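Local coordinates for protein helicase of the snf2/rad54 family (Sulfolobus solfataricus, PDB 1Z5Z) that probably uses ATP hydrolysis to drive movement along double-stranded DNA, as in SWI2/SNF2 remodelling and recombination enzymes, and is represented here by its C-terminal domain, at residues S95-R100 and H218-V223; E30-C35 and K229-L234. All blocks are in the same frame, centred on the assembly; numbering follows the deposited sequence.

Contact 1 of 2, residues S95-R100 and H218-V223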
loop_
_atom_site.group_PDB
_atom_site.type_symbol
_atom_site.label_atom_id
_atom_site.label_comp_id
_atom_site.label_asym_id
_atom_site.label_seq_id
_atom_site.Cartn_x
_atom_site.Cartn_y
_atom_site.Cartn_z
ATOM N N SER A 95 -7.640 1.731 10.560
ATOM C CA SER A 95 -6.365 1.631 9.859
ATOM C C SER A 95 -5.243 2.623 10.268
ATOM O O SER A 95 -5.369 3.815 10.092
ATOM C CB SER A 95 -6.647 1.715 8.323
ATOM O OG SER A 95 -5.458 2.047 7.595
ATOM N N GLY A 96 -4.138 2.107 10.794
ATOM C CA GLY A 96 -3.015 2.979 11.132
ATOM C C GLY A 96 -2.653 3.892 9.964
ATOM O O GLY A 96 -2.406 5.082 10.181
ATOM N N LYS A 97 -2.637 3.343 8.732
ATOM C CA LYS A 97 -2.324 4.101 7.509
ATOM C C LYS A 97 -3.352 5.168 7.169
ATOM O O LYS A 97 -2.998 6.287 6.802
ATOM C CB LYS A 97 -2.190 3.152 6.282
ATOM C CG LYS A 97 -0.888 2.351 6.240
ATOM C CD LYS A 97 -0.689 1.707 4.852
ATOM C CE LYS A 97 0.515 0.805 4.835
ATOM N NZ LYS A 97 0.585 0.047 3.570
ATOM N N MET A 98 -4.631 4.809 7.254
ATOM C CA MET A 98 -5.711 5.753 6.989
ATOM C C MET A 98 -5.610 6.893 8.007
ATOM O O MET A 98 -5.803 8.055 7.673
ATOM C CB MET A 98 -7.068 5.057 7.152
ATOM C CG MET A 98 -7.936 4.925 5.913
ATOM S SD MET A 98 -7.329 5.437 4.283
ATOM C CE MET A 98 -7.931 7.049 4.359
ATOM N N ILE A 99 -5.305 6.557 9.253
ATOM C CA ILE A 99 -5.197 7.582 10.282
ATOM C C ILE A 99 -4.090 8.574 9.921
ATOM O O ILE A 99 -4.283 9.779 10.055
ATOM C CB ILE A 99 -4.920 6.939 11.660
ATOM C CG1 ILE A 99 -6.194 6.291 12.187
ATOM C CG2 ILE A 99 -4.377 7.995 12.659
ATOM C CD1 ILE A 99 -5.933 5.200 13.245
ATOM N N ARG A 100 -2.936 8.084 9.469
ATOM C CA ARG A 100 -1.877 9.009 9.109
ATOM C C ARG A 100 -2.230 9.736 7.817
ATOM O O ARG A 100 -1.850 10.894 7.635
ATOM C CB ARG A 100 -0.528 8.291 8.924
ATOM C CG ARG A 100 0.074 7.783 10.204
ATOM C CD ARG A 100 0.617 8.931 11.044
ATOM N NE ARG A 100 2.064 8.823 11.186
ATOM C CZ ARG A 100 2.934 9.704 10.699
ATOM N NH1 ARG A 100 4.239 9.501 10.876
ATOM N NH2 ARG A 100 2.499 10.785 10.043
ATOM N N HIS A 218 5.318 10.822 -0.037
ATOM C CA HIS A 218 5.200 10.080 1.222
ATOM C C HIS A 218 5.013 8.569 0.993
ATOM O O HIS A 218 4.125 8.137 0.241
ATOM C CB HIS A 218 4.003 10.554 2.067
ATOM C CG HIS A 218 4.079 11.978 2.516
ATOM N ND1 HIS A 218 3.213 12.953 2.056
ATOM C CD2 HIS A 218 4.873 12.586 3.431
ATOM C CE1 HIS A 218 3.468 14.090 2.675
ATOM N NE2 HIS A 218 4.470 13.896 3.516
ATOM N N LYS A 219 5.812 7.750 1.651
ATOM C CA LYS A 219 5.647 6.298 1.495
ATOM C C LYS A 219 5.171 5.757 2.815
ATOM O O LYS A 219 5.920 5.791 3.787
ATOM C CB LYS A 219 6.956 5.598 1.132
ATOM C CG LYS A 219 7.437 5.871 -0.258
ATOM C CD LYS A 219 8.892 5.391 -0.417
ATOM C CE LYS A 219 9.066 3.963 0.075
ATOM N NZ LYS A 219 10.350 3.764 0.808
ATOM N N LEU A 220 3.937 5.254 2.860
ATOM C CA LEU A 220 3.424 4.726 4.097
ATOM C C LEU A 220 4.046 3.354 4.362
ATOM O O LEU A 220 4.081 2.502 3.468
ATOM C CB LEU A 220 1.894 4.627 4.030
ATOM C CG LEU A 220 1.157 5.949 3.700
ATOM C CD1 LEU A 220 -0.301 5.790 4.061
ATOM C CD2 LEU A 220 1.736 7.141 4.472
ATOM N N ILE A 221 4.509 3.126 5.587
ATOM C CA ILE A 221 5.125 1.838 5.948
ATOM C C ILE A 221 4.613 1.336 7.275
ATOM O O ILE A 221 4.699 2.060 8.275
ATOM C CB ILE A 221 6.653 1.971 6.049
ATOM C CG1 ILE A 221 7.242 2.262 4.666
ATOM C CG2 ILE A 221 7.265 0.672 6.602
ATOM C CD1 ILE A 221 8.763 2.424 4.708
ATOM N N SER A 222 4.056 0.127 7.306
ATOM C CA SER A 222 3.557 -0.431 8.562
ATOM C C SER A 222 4.674 -0.897 9.511
ATOM O O SER A 222 5.461 -1.810 9.203
ATOM C CB SER A 222 2.565 -1.562 8.291
ATOM O OG SER A 222 1.388 -0.978 7.767
ATOM N N VAL A 223 4.745 -0.227 10.666
ATOM C CA VAL A 223 5.776 -0.501 11.668
ATOM C C VAL A 223 5.805 -1.941 12.101
ATOM O O VAL A 223 4.781 -2.514 12.473
ATOM C CB VAL A 223 5.610 0.418 12.931
ATOM C CG1 VAL A 223 6.613 -0.004 14.022
ATOM C CG2 VAL A 223 5.849 1.903 12.529
#
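Lys-97, in the first turn of helix 96-110, lies against Leu-220 and Ser-222 of strand 216-222, one of the parallel strands of the RecA-like C-terminal helicase domain. Its CB starts the contact, 3.9 Å from CD1 of Leu-220. CG comes only slightly less close to the same methyl, while CD moves along the leucine to its CB, 4.0 Å away. CE, the last carbon, sits 3.5 Å from OG of Ser-222, an ordinary packing distance for a methylene beside a hydroxyl. With CG beside the backbone N (chi1 -75°) and every later torsion close to trans, the chain is straight, and its length carries the amine past the leucine. There NZ forms salt bridges with OE1 of Glu-227 and with Asp-80 and donates to the carbonyl of Phe-190.

Leu-220 suits the middle of this face because its CB is directed at the helix and the CD1 branch does the touching, meeting Lys-97 CB and, at 3.9 Å, the carbonyl O of Lys-97. Farther along the helix, Thr-101 and Ile-104 cover the same leucine. Ser-222 is small enough to lie beside the lysine methylenes, and its backbone N bonds to OE2 of Glu-227. The helix start is fixed by Ser-95 at the N-cap, whose OG accepts from Met-98 N at 2.9 Å in a nearly straight bond (167°); the same hydroxyl also bonds to the carbonyl of Asp-80.

The lysine therefore plays two parts, apolar along its shaft and ionic at its tip. Because the ammonium is buried with two carboxylates and a carbonyl around it, it is probably kept charged; its bonds join the helix start to helix 226-236, Asp-80 and Phe-190, while the shaft packs on the strand.

Contact 2 of 2, residues E30-C35 and K229-L234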
loop_
_atom_site.group_PDB
_atom_site.type_symbol
_atom_site.label_atom_id
_atom_site.label_comp_id
_atom_site.label_asym_id
_atom_site.label_seq_id
_atom_site.Cartn_x
_atom_site.Cartn_y
_atom_site.Cartn_z
ATOM N N GLU A 30 11.420 12.695 -1.108
ATOM C CA GLU A 30 10.702 11.450 -0.825
ATOM C C GLU A 30 11.066 10.938 0.563
ATOM O O GLU A 30 12.235 10.995 0.964
ATOM C CB GLU A 30 11.046 10.375 -1.859
ATOM C CG GLU A 30 10.314 9.061 -1.610
ATOM C CD GLU A 30 10.912 7.910 -2.389
ATOM O OE1 GLU A 30 11.097 8.063 -3.622
ATOM O OE2 GLU A 30 11.193 6.855 -1.768
ATOM N N THR A 31 10.089 10.407 1.291
ATOM C CA THR A 31 10.363 9.944 2.637
ATOM C C THR A 31 9.334 8.943 3.181
ATOM O O THR A 31 8.151 8.968 2.828
ATOM C CB THR A 31 10.428 11.147 3.635
ATOM N N ASN A 32 9.800 8.073 4.071
ATOM C CA ASN A 32 8.953 7.070 4.701
ATOM C C ASN A 32 8.106 7.660 5.817
ATOM O O ASN A 32 8.563 8.509 6.570
ATOM C CB ASN A 32 9.818 5.950 5.270
ATOM C CG ASN A 32 10.389 5.045 4.189
ATOM O OD1 ASN A 32 9.948 5.074 3.034
ATOM N ND2 ASN A 32 11.357 4.218 4.563
ATOM N N VAL A 33 6.854 7.225 5.906
ATOM C CA VAL A 33 5.959 7.660 6.961
ATOM C C VAL A 33 5.589 6.359 7.687
ATOM O O VAL A 33 4.899 5.495 7.132
ATOM C CB VAL A 33 4.708 8.352 6.374
ATOM C CG1 VAL A 33 3.600 8.477 7.441
ATOM C CG2 VAL A 33 5.096 9.744 5.828
ATOM N N TYR A 34 6.095 6.193 8.908
ATOM C CA TYR A 34 5.839 4.981 9.697
ATOM C C TYR A 34 4.515 5.049 10.412
ATOM O O TYR A 34 4.208 6.001 11.131
ATOM C CB TYR A 34 6.972 4.749 10.683
ATOM C CG TYR A 34 8.267 4.547 9.948
ATOM C CD1 TYR A 34 8.591 3.311 9.418
ATOM C CD2 TYR A 34 9.133 5.626 9.704
ATOM C CE1 TYR A 34 9.749 3.133 8.642
ATOM C CE2 TYR A 34 10.294 5.467 8.937
ATOM C CZ TYR A 34 10.586 4.215 8.412
ATOM O OH TYR A 34 11.711 4.024 7.664
ATOM N N CYS A 35 3.725 4.018 10.194
ATOM C CA CYS A 35 2.401 3.962 10.747
ATOM C C CYS A 35 2.249 2.680 11.520
ATOM O O CYS A 35 2.479 1.596 10.991
ATOM C CB CYS A 35 1.351 3.978 9.621
ATOM S SG CYS A 35 1.572 5.186 8.294
ATOM N N LYS A 229 10.397 -4.473 6.793
ATOM C CA LYS A 229 11.506 -5.381 6.457
ATOM C C LYS A 229 11.955 -5.289 5.025
ATOM O O LYS A 229 13.152 -5.204 4.735
ATOM C CB LYS A 229 11.121 -6.829 6.718
ATOM C CG LYS A 229 11.367 -7.304 8.123
ATOM C CD LYS A 229 10.764 -6.386 9.121
ATOM C CE LYS A 229 10.920 -6.940 10.503
ATOM N NZ LYS A 229 9.623 -6.729 11.127
ATOM N N ILE A 230 10.998 -5.356 4.114
ATOM C CA ILE A 230 11.358 -5.256 2.721
ATOM C C ILE A 230 11.981 -3.900 2.422
ATOM O O ILE A 230 12.989 -3.816 1.734
ATOM C CB ILE A 230 10.142 -5.481 1.821
ATOM C CG1 ILE A 230 9.790 -6.965 1.817
ATOM C CG2 ILE A 230 10.464 -5.004 0.426
ATOM C CD1 ILE A 230 8.266 -7.267 1.674
ATOM N N ASP A 231 11.410 -2.830 2.956
ATOM C CA ASP A 231 11.990 -1.518 2.692
ATOM C C ASP A 231 13.426 -1.472 3.188
ATOM O O ASP A 231 14.331 -1.060 2.462
ATOM C CB ASP A 231 11.187 -0.422 3.379
ATOM C CG ASP A 231 11.550 0.960 2.868
ATOM O OD1 ASP A 231 12.421 1.607 3.477
ATOM O OD2 ASP A 231 10.966 1.390 1.839
ATOM N N GLN A 232 13.631 -1.892 4.435
ATOM C CA GLN A 232 14.971 -1.908 5.002
ATOM C C GLN A 232 15.946 -2.716 4.158
ATOM O O GLN A 232 17.062 -2.275 3.908
ATOM C CB GLN A 232 14.951 -2.490 6.420
ATOM C CG GLN A 232 14.330 -1.554 7.431
ATOM C CD GLN A 232 14.124 -2.203 8.776
ATOM O OE1 GLN A 232 13.614 -1.573 9.706
ATOM N NE2 GLN A 232 14.508 -3.472 8.889
ATOM N N LEU A 233 15.535 -3.899 3.724
ATOM C CA LEU A 233 16.421 -4.750 2.917
ATOM C C LEU A 233 16.912 -4.124 1.596
ATOM O O LEU A 233 18.088 -4.273 1.231
ATOM C CB LEU A 233 15.728 -6.063 2.600
ATOM C CG LEU A 233 15.831 -7.165 3.632
ATOM C CD1 LEU A 233 14.958 -8.318 3.189
ATOM C CD2 LEU A 233 17.297 -7.603 3.791
ATOM N N LEU A 234 16.014 -3.452 0.871
ATOM C CA LEU A 234 16.380 -2.821 -0.390
ATOM C C LEU A 234 17.336 -1.674 -0.135
ATOM O O LEU A 234 18.372 -1.572 -0.782
ATOM C CB LEU A 234 15.150 -2.264 -1.097
ATOM C CG LEU A 234 13.950 -3.161 -1.382
ATOM C CD1 LEU A 234 12.954 -2.382 -2.237
ATOM C CD2 LEU A 234 14.385 -4.431 -2.091
#
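Asn-32 and Asp-231 reach toward each other from opposite directions, joining the edge strand 29-35 of a parallel alpha/beta sheet, the RecA-like fold of helicase domains, to helix 226-236. The two backbones stay well apart, 9.3 Å between the CA atoms of Asn-32 and Asp-231, and the gap is bridged by this polar pair. The amide plane of Asn-32 is turned 70° from the carboxylate plane of Asp-231, so the groups do not lie flat on one another. Instead ND2 donates to OD1 of Asp-231 over 3.0 Å. The nitrogen stands well above the carboxylate plane, and the bond is moderately bent at its hydrogen. On the helix, CG of Asp-231 lies anti to the backbone N (chi1 -166°), which directs the carboxylate across the gap toward the strand.

An asparagine suits this place because its two ends do different work. While ND2 serves the aspartate, OD1 accepts from Lys-219 on the adjoining strand 216-222, and that lysine also makes a salt bridge to OD2 of Asp-231. Arg-192 pairs with OD2 as well, so this oxygen is shared by two cations, which would favour the ionised form of the buried acid. Aspartate is short enough to meet amide and lysine together, and the side chain of Ile-221 packs against both Asn-32 and Asp-231.

The amide is steadied from its own strand too. Tyr-34, two residues on, stretches its ring along the same face and brings its hydroxyl to the asparagine nitrogen: ND2 donates to OH of Tyr-34 at 3.1 Å, with the oxygen only 11° out of the amide plane.

Overall arrangement
The two contacts have centres 11 Å apart and share one parallel sheet, in which strand 216-222 of contact 1 is the neighbour of edge strand 29-35 of contact 2. Along the chain contact 1 is nested within contact 2: strand 29-35 comes first, then helix 96-110, strand 216-222 and, directly after it, helix 226-236. Helices 96-110 and 226-236 cover opposite faces of the sheet near its 29-35 edge. Lys-219, from the strand of contact 1, reaches both main residues of contact 2. Together the contacts set one helix against each of two neighbouring strands, so that this side of the domain's alpha/beta core is flanked by helix on both faces.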